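Local atomic coordinates of transcriptional regulator, LacI family (Lactobacillus brevis, PDB entry 3JY6), a protein that probably acts as a LacI-family transcriptional regulator that binds DNA at regulatory sequences to control gene expression. Residues F21-S35 and Q234-L248. Numbering follows the deposited sequence.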
loop_
_atom_site.group_PDB
_atom_site.type_symbol
_atom_site.label_atom_id
_atom_site.label_comp_id
_atom_site.label_asym_id
_atom_site.label_seq_id
_atom_site.Cartn_x
_atom_site.Cartn_y
_atom_site.Cartn_z
ATOM N N PHE A 21 2.528 0.943 6.118
ATOM C CA PHE A 21 2.668 1.755 7.327
ATOM C C PHE A 21 2.331 3.221 7.047
ATOM O O PHE A 21 1.727 3.897 7.871
ATOM C CB PHE A 21 4.106 1.677 7.857
ATOM C CG PHE A 21 4.352 2.508 9.091
ATOM C CD1 PHE A 21 4.098 1.990 10.359
ATOM C CD2 PHE A 21 4.832 3.817 8.984
ATOM C CE1 PHE A 21 4.320 2.756 11.511
ATOM C CE2 PHE A 21 5.058 4.597 10.126
ATOM C CZ PHE A 21 4.802 4.066 11.399
ATOM N N SER A 22 2.740 3.704 5.881
ATOM C CA SER A 22 2.508 5.085 5.498
ATOM C C SER A 22 1.068 5.392 5.139
ATOM O O SER A 22 0.500 6.379 5.605
ATOM C CB SER A 22 3.404 5.459 4.318
ATOM O OG SER A 22 4.744 5.543 4.742
ATOM N N THR A 23 0.475 4.555 4.302
ATOM C CA THR A 23 -0.894 4.792 3.895
ATOM C C THR A 23 -1.849 4.694 5.062
ATOM O O THR A 23 -2.822 5.427 5.100
ATOM C CB THR A 23 -1.321 3.832 2.779
ATOM O OG1 THR A 23 -1.064 2.479 3.177
ATOM C CG2 THR A 23 -0.563 4.150 1.508
ATOM N N GLU A 24 -1.569 3.800 6.010
ATOM C CA GLU A 24 -2.425 3.650 7.195
ATOM C C GLU A 24 -2.197 4.863 8.073
ATOM O O GLU A 24 -3.130 5.395 8.675
ATOM C CB GLU A 24 -2.074 2.393 8.025
ATOM C CG GLU A 24 -2.775 1.125 7.594
ATOM C CD GLU A 24 -4.275 1.236 7.756
ATOM O OE1 GLU A 24 -4.752 1.293 8.909
ATOM O OE2 GLU A 24 -4.989 1.290 6.735
ATOM N N LEU A 25 -0.934 5.261 8.184
ATOM C CA LEU A 25 -0.579 6.427 8.985
ATOM C C LEU A 25 -1.469 7.563 8.512
ATOM O O LEU A 25 -2.132 8.222 9.313
ATOM C CB LEU A 25 0.883 6.818 8.765
ATOM C CG LEU A 25 1.415 7.854 9.742
ATOM C CD1 LEU A 25 1.719 7.150 11.042
ATOM C CD2 LEU A 25 2.674 8.493 9.205
ATOM N N PHE A 26 -1.477 7.776 7.200
ATOM C CA PHE A 26 -2.292 8.826 6.598
ATOM C C PHE A 26 -3.784 8.680 6.896
ATOM O O PHE A 26 -4.479 9.679 7.111
ATOM C CB PHE A 26 -2.103 8.864 5.091
ATOM C CG PHE A 26 -2.801 10.019 4.431
ATOM C CD1 PHE A 26 -2.381 11.336 4.654
ATOM C CD2 PHE A 26 -3.875 9.793 3.576
ATOM C CE1 PHE A 26 -3.025 12.420 4.026
ATOM C CE2 PHE A 26 -4.526 10.866 2.944
ATOM C CZ PHE A 26 -4.096 12.188 3.169
ATOM N N LYS A 27 -4.288 7.447 6.868
ATOM C CA LYS A 27 -5.692 7.221 7.181
ATOM C C LYS A 27 -5.980 7.675 8.610
ATOM O O LYS A 27 -7.036 8.230 8.885
ATOM C CB LYS A 27 -6.041 5.740 7.035
ATOM C CG LYS A 27 -6.314 5.302 5.611
ATOM C CD LYS A 27 -6.706 3.832 5.583
ATOM C CE LYS A 27 -6.835 3.324 4.171
ATOM N NZ LYS A 27 -7.931 4.013 3.449
ATOM N N GLY A 28 -5.038 7.427 9.517
ATOM C CA GLY A 28 -5.206 7.838 10.902
ATOM C C GLY A 28 -5.270 9.355 11.015
ATOM O O GLY A 28 -6.120 9.910 11.708
ATOM N N ILE A 29 -4.367 10.024 10.309
ATOM C CA ILE A 29 -4.290 11.479 10.304
ATOM C C ILE A 29 -5.565 12.112 9.752
ATOM O O ILE A 29 -6.048 13.106 10.281
ATOM C CB ILE A 29 -3.086 11.952 9.442
ATOM C CG1 ILE A 29 -1.779 11.638 10.171
ATOM C CG2 ILE A 29 -3.198 13.449 9.122
ATOM C CD1 ILE A 29 -0.575 11.763 9.289
ATOM N N SER A 30 -6.095 11.522 8.682
ATOM C CA SER A 30 -7.293 12.029 8.035
ATOM C C SER A 30 -8.555 11.912 8.867
ATOM O O SER A 30 -9.383 12.814 8.832
ATOM C CB SER A 30 -7.495 11.341 6.683
ATOM O OG SER A 30 -6.486 11.741 5.772
ATOM N N SER A 31 -8.712 10.822 9.618
ATOM C CA SER A 31 -9.911 10.666 10.440
ATOM C C SER A 31 -9.940 11.650 11.615
ATOM O O SER A 31 -11.016 12.076 12.038
ATOM C CB SER A 31 -10.039 9.240 10.977
ATOM O OG SER A 31 -9.158 9.026 12.058
ATOM N N ILE A 32 -8.774 12.000 12.157
ATOM C CA ILE A 32 -8.740 12.958 13.264
ATOM C C ILE A 32 -8.883 14.386 12.741
ATOM O O ILE A 32 -9.685 15.167 13.263
ATOM C CB ILE A 32 -7.428 12.846 14.093
ATOM C CG1 ILE A 32 -7.386 11.501 14.816
ATOM C CG2 ILE A 32 -7.349 13.978 15.135
ATOM C CD1 ILE A 32 -8.571 11.251 15.755
ATOM N N LEU A 33 -8.124 14.724 11.698
ATOM C CA LEU A 33 -8.185 16.073 11.135
ATOM C C LEU A 33 -9.582 16.471 10.629
ATOM O O LEU A 33 -9.946 17.650 10.640
ATOM C CB LEU A 33 -7.181 16.225 9.996
ATOM C CG LEU A 33 -5.681 16.252 10.285
ATOM C CD1 LEU A 33 -4.944 16.544 8.972
ATOM C CD2 LEU A 33 -5.350 17.315 11.340
ATOM N N GLU A 34 -10.358 15.483 10.201
ATOM C CA GLU A 34 -11.703 15.712 9.683
ATOM C C GLU A 34 -12.636 16.270 10.753
ATOM O O GLU A 34 -13.472 17.116 10.474
ATOM C CB GLU A 34 -12.275 14.398 9.128
ATOM C CG GLU A 34 -13.628 14.505 8.423
ATOM C CD GLU A 34 -14.789 14.823 9.372
ATOM O OE1 GLU A 34 -14.964 14.109 10.389
ATOM O OE2 GLU A 34 -15.539 15.787 9.092
ATOM N N SER A 35 -12.481 15.796 11.981
ATOM C CA SER A 35 -13.337 16.243 13.069
ATOM C C SER A 35 -13.288 17.749 13.270
ATOM O O SER A 35 -14.119 18.302 13.983
ATOM C CB SER A 35 -12.952 15.546 14.375
ATOM O OG SER A 35 -11.663 15.950 14.811
ATOM N N GLN A 234 2.923 -2.008 14.739
ATOM C CA GLN A 234 3.183 -0.666 15.253
ATOM C C GLN A 234 1.933 0.190 15.460
ATOM O O GLN A 234 2.029 1.249 16.068
ATOM C CB GLN A 234 4.123 0.085 14.322
ATOM C CG GLN A 234 5.581 -0.084 14.639
ATOM C CD GLN A 234 6.449 0.642 13.641
ATOM O OE1 GLN A 234 6.698 0.153 12.529
ATOM N NE2 GLN A 234 6.903 1.830 14.019
ATOM N N ASN A 235 0.775 -0.265 14.966
ATOM C CA ASN A 235 -0.475 0.494 15.100
ATOM C C ASN A 235 -0.341 1.813 14.316
ATOM O O ASN A 235 -0.590 2.882 14.860
ATOM C CB ASN A 235 -0.739 0.854 16.575
ATOM C CG ASN A 235 -1.279 -0.305 17.392
ATOM O OD1 ASN A 235 -1.035 -0.397 18.606
ATOM N ND2 ASN A 235 -2.037 -1.179 16.747
ATOM N N PRO A 236 0.050 1.751 13.038
ATOM C CA PRO A 236 0.206 2.973 12.235
ATOM C C PRO A 236 -0.996 3.920 12.187
ATOM O O PRO A 236 -0.830 5.144 12.173
ATOM C CB PRO A 236 0.591 2.438 10.855
ATOM C CG PRO A 236 -0.036 1.065 10.836
ATOM C CD PRO A 236 0.262 0.551 12.216
ATOM N N PHE A 237 -2.202 3.364 12.156
ATOM C CA PHE A 237 -3.392 4.208 12.129
ATOM C C PHE A 237 -3.401 5.025 13.421
ATOM O O PHE A 237 -3.660 6.235 13.410
ATOM C CB PHE A 237 -4.675 3.364 12.066
ATOM C CG PHE A 237 -5.940 4.186 11.932
ATOM C CD1 PHE A 237 -6.466 4.493 10.676
ATOM C CD2 PHE A 237 -6.599 4.669 13.070
ATOM C CE1 PHE A 237 -7.647 5.279 10.548
ATOM C CE2 PHE A 237 -7.770 5.453 12.963
ATOM C CZ PHE A 237 -8.293 5.755 11.698
ATOM N N LEU A 238 -3.106 4.354 14.529
ATOM C CA LEU A 238 -3.094 5.006 15.830
ATOM C C LEU A 238 -1.982 6.034 15.932
ATOM O O LEU A 238 -2.168 7.100 16.512
ATOM C CB LEU A 238 -2.948 3.966 16.944
ATOM C CG LEU A 238 -3.013 4.506 18.369
ATOM C CD1 LEU A 238 -4.382 5.100 18.625
ATOM C CD2 LEU A 238 -2.733 3.383 19.348
ATOM N N MET A 239 -0.817 5.714 15.382
ATOM C CA MET A 239 0.305 6.650 15.409
ATOM C C MET A 239 -0.081 7.879 14.569
ATOM O O MET A 239 0.186 9.025 14.947
ATOM C CB MET A 239 1.571 5.979 14.846
ATOM C CG MET A 239 2.211 4.895 15.745
ATOM S SD MET A 239 3.719 4.148 15.028
ATOM C CE MET A 239 4.951 5.322 15.497
ATOM N N GLY A 240 -0.749 7.625 13.448
ATOM C CA GLY A 240 -1.180 8.707 12.573
ATOM C C GLY A 240 -2.251 9.576 13.219
ATOM O O GLY A 240 -2.239 10.805 13.095
ATOM N N ALA A 241 -3.191 8.942 13.917
ATOM C CA ALA A 241 -4.253 9.693 14.592
ATOM C C ALA A 241 -3.696 10.484 15.790
ATOM O O ALA A 241 -4.163 11.583 16.101
ATOM C CB ALA A 241 -5.386 8.737 15.058
ATOM N N SER A 242 -2.702 9.921 16.466
ATOM C CA SER A 242 -2.113 10.592 17.611
ATOM C C SER A 242 -1.332 11.807 17.141
ATOM O O SER A 242 -1.341 12.858 17.794
ATOM C CB SER A 242 -1.190 9.639 18.372
ATOM O OG SER A 242 -1.913 8.493 18.765
ATOM N N SER A 243 -0.656 11.669 16.008
ATOM C CA SER A 243 0.118 12.785 15.484
ATOM C C SER A 243 -0.816 13.886 15.005
ATOM O O SER A 243 -0.452 15.075 15.046
ATOM C CB SER A 243 1.054 12.345 14.352
ATOM O OG SER A 243 0.370 12.110 13.141
ATOM N N ALA A 244 -2.015 13.496 14.557
ATOM C CA ALA A 244 -3.004 14.476 14.105
ATOM C C ALA A 244 -3.613 15.188 15.322
ATOM O O ALA A 244 -3.971 16.364 15.249
ATOM C CB ALA A 244 -4.102 13.807 13.290
ATOM N N GLU A 245 -3.741 14.477 16.437
ATOM C CA GLU A 245 -4.281 15.080 17.654
ATOM C C GLU A 245 -3.325 16.170 18.147
ATOM O O GLU A 245 -3.745 17.234 18.599
ATOM C CB GLU A 245 -4.474 14.022 18.750
ATOM C CG GLU A 245 -5.655 13.078 18.515
ATOM C CD GLU A 245 -6.999 13.725 18.816
ATOM O OE1 GLU A 245 -7.027 14.945 19.077
ATOM O OE2 GLU A 245 -8.033 13.010 18.788
ATOM N N ILE A 246 -2.032 15.901 18.040
ATOM C CA ILE A 246 -1.029 16.866 18.465
ATOM C C ILE A 246 -1.086 18.085 17.536
ATOM O O ILE A 246 -1.048 19.226 17.988
ATOM C CB ILE A 246 0.391 16.226 18.422
ATOM C CG1 ILE A 246 0.496 15.114 19.479
ATOM C CG2 ILE A 246 1.440 17.284 18.659
ATOM C CD1 ILE A 246 1.807 14.348 19.443
ATOM N N MET A 247 -1.197 17.833 16.234
ATOM C CA MET A 247 -1.259 18.917 15.258
ATOM C C MET A 247 -2.427 19.852 15.557
ATOM O O MET A 247 -2.268 21.072 15.571
ATOM C CB MET A 247 -1.385 18.345 13.840
ATOM C CG MET A 247 -1.584 19.381 12.695
ATOM S SD MET A 247 -0.253 20.588 12.557
ATOM C CE MET A 247 -0.839 21.694 11.690
ATOM N N LEU A 248 -3.599 19.283 15.801
ATOM C CA LEU A 248 -4.766 20.097 16.096
ATOM C C LEU A 248 -4.529 20.950 17.346
ATOM O O LEU A 248 -5.078 22.038 17.466
ATOM C CB LEU A 248 -5.986 19.209 16.297
ATOM C CG LEU A 248 -6.453 18.454 15.050
ATOM C CD1 LEU A 248 -7.688 17.632 15.394
ATOM C CD2 LEU A 248 -6.779 19.442 13.937
#
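Gly28 and Gly240 bring two helix backbones together: the axes of the two helical segments approach to 6.4 Å and cross at -41°. Backbone CA-H...O contacts mark this closeness, the straightest running from Leu25 CA to Pro236 O (3.4 Å, 163° at the hydrogen). A CB modelled on Gly28 would fall 2.0 Å from Phe237 O, and one on Gly240 equally close to Leu25 O. A trans chi1 swings the Phe237 ring over Gly28, whose CA lies 3.6 Å from the ring centroid in a CH-pi contact; the ring is a knob among Glu24, Lys27, Gly28 and Ser31. Both helices pack on one parallel sheet of the periplasmic-binding-protein fold, Ile29 reaching strand 9-14 and Ser243 strand 88-91. Farther along, Ile32 is a knob from the other helix, set among Ala241, Ala244, Glu245 and Leu248, its CG1 tight on Ala241 CB (3.4 Å). At the other end, Met239 SD lies at the Phe21 ring edge, 3.8 Å from CZ. The Gln234 amide, its NE2 hydrogen-bonded to Asp92, also meets this ring (Phe21 CE1 to Gln234 OE1 3.7 Å, planes 21° apart). Were Phe21 replaced by an alanine, Met239 sulfur would probably lose its aromatic neighbour and a gap open beside Gln234.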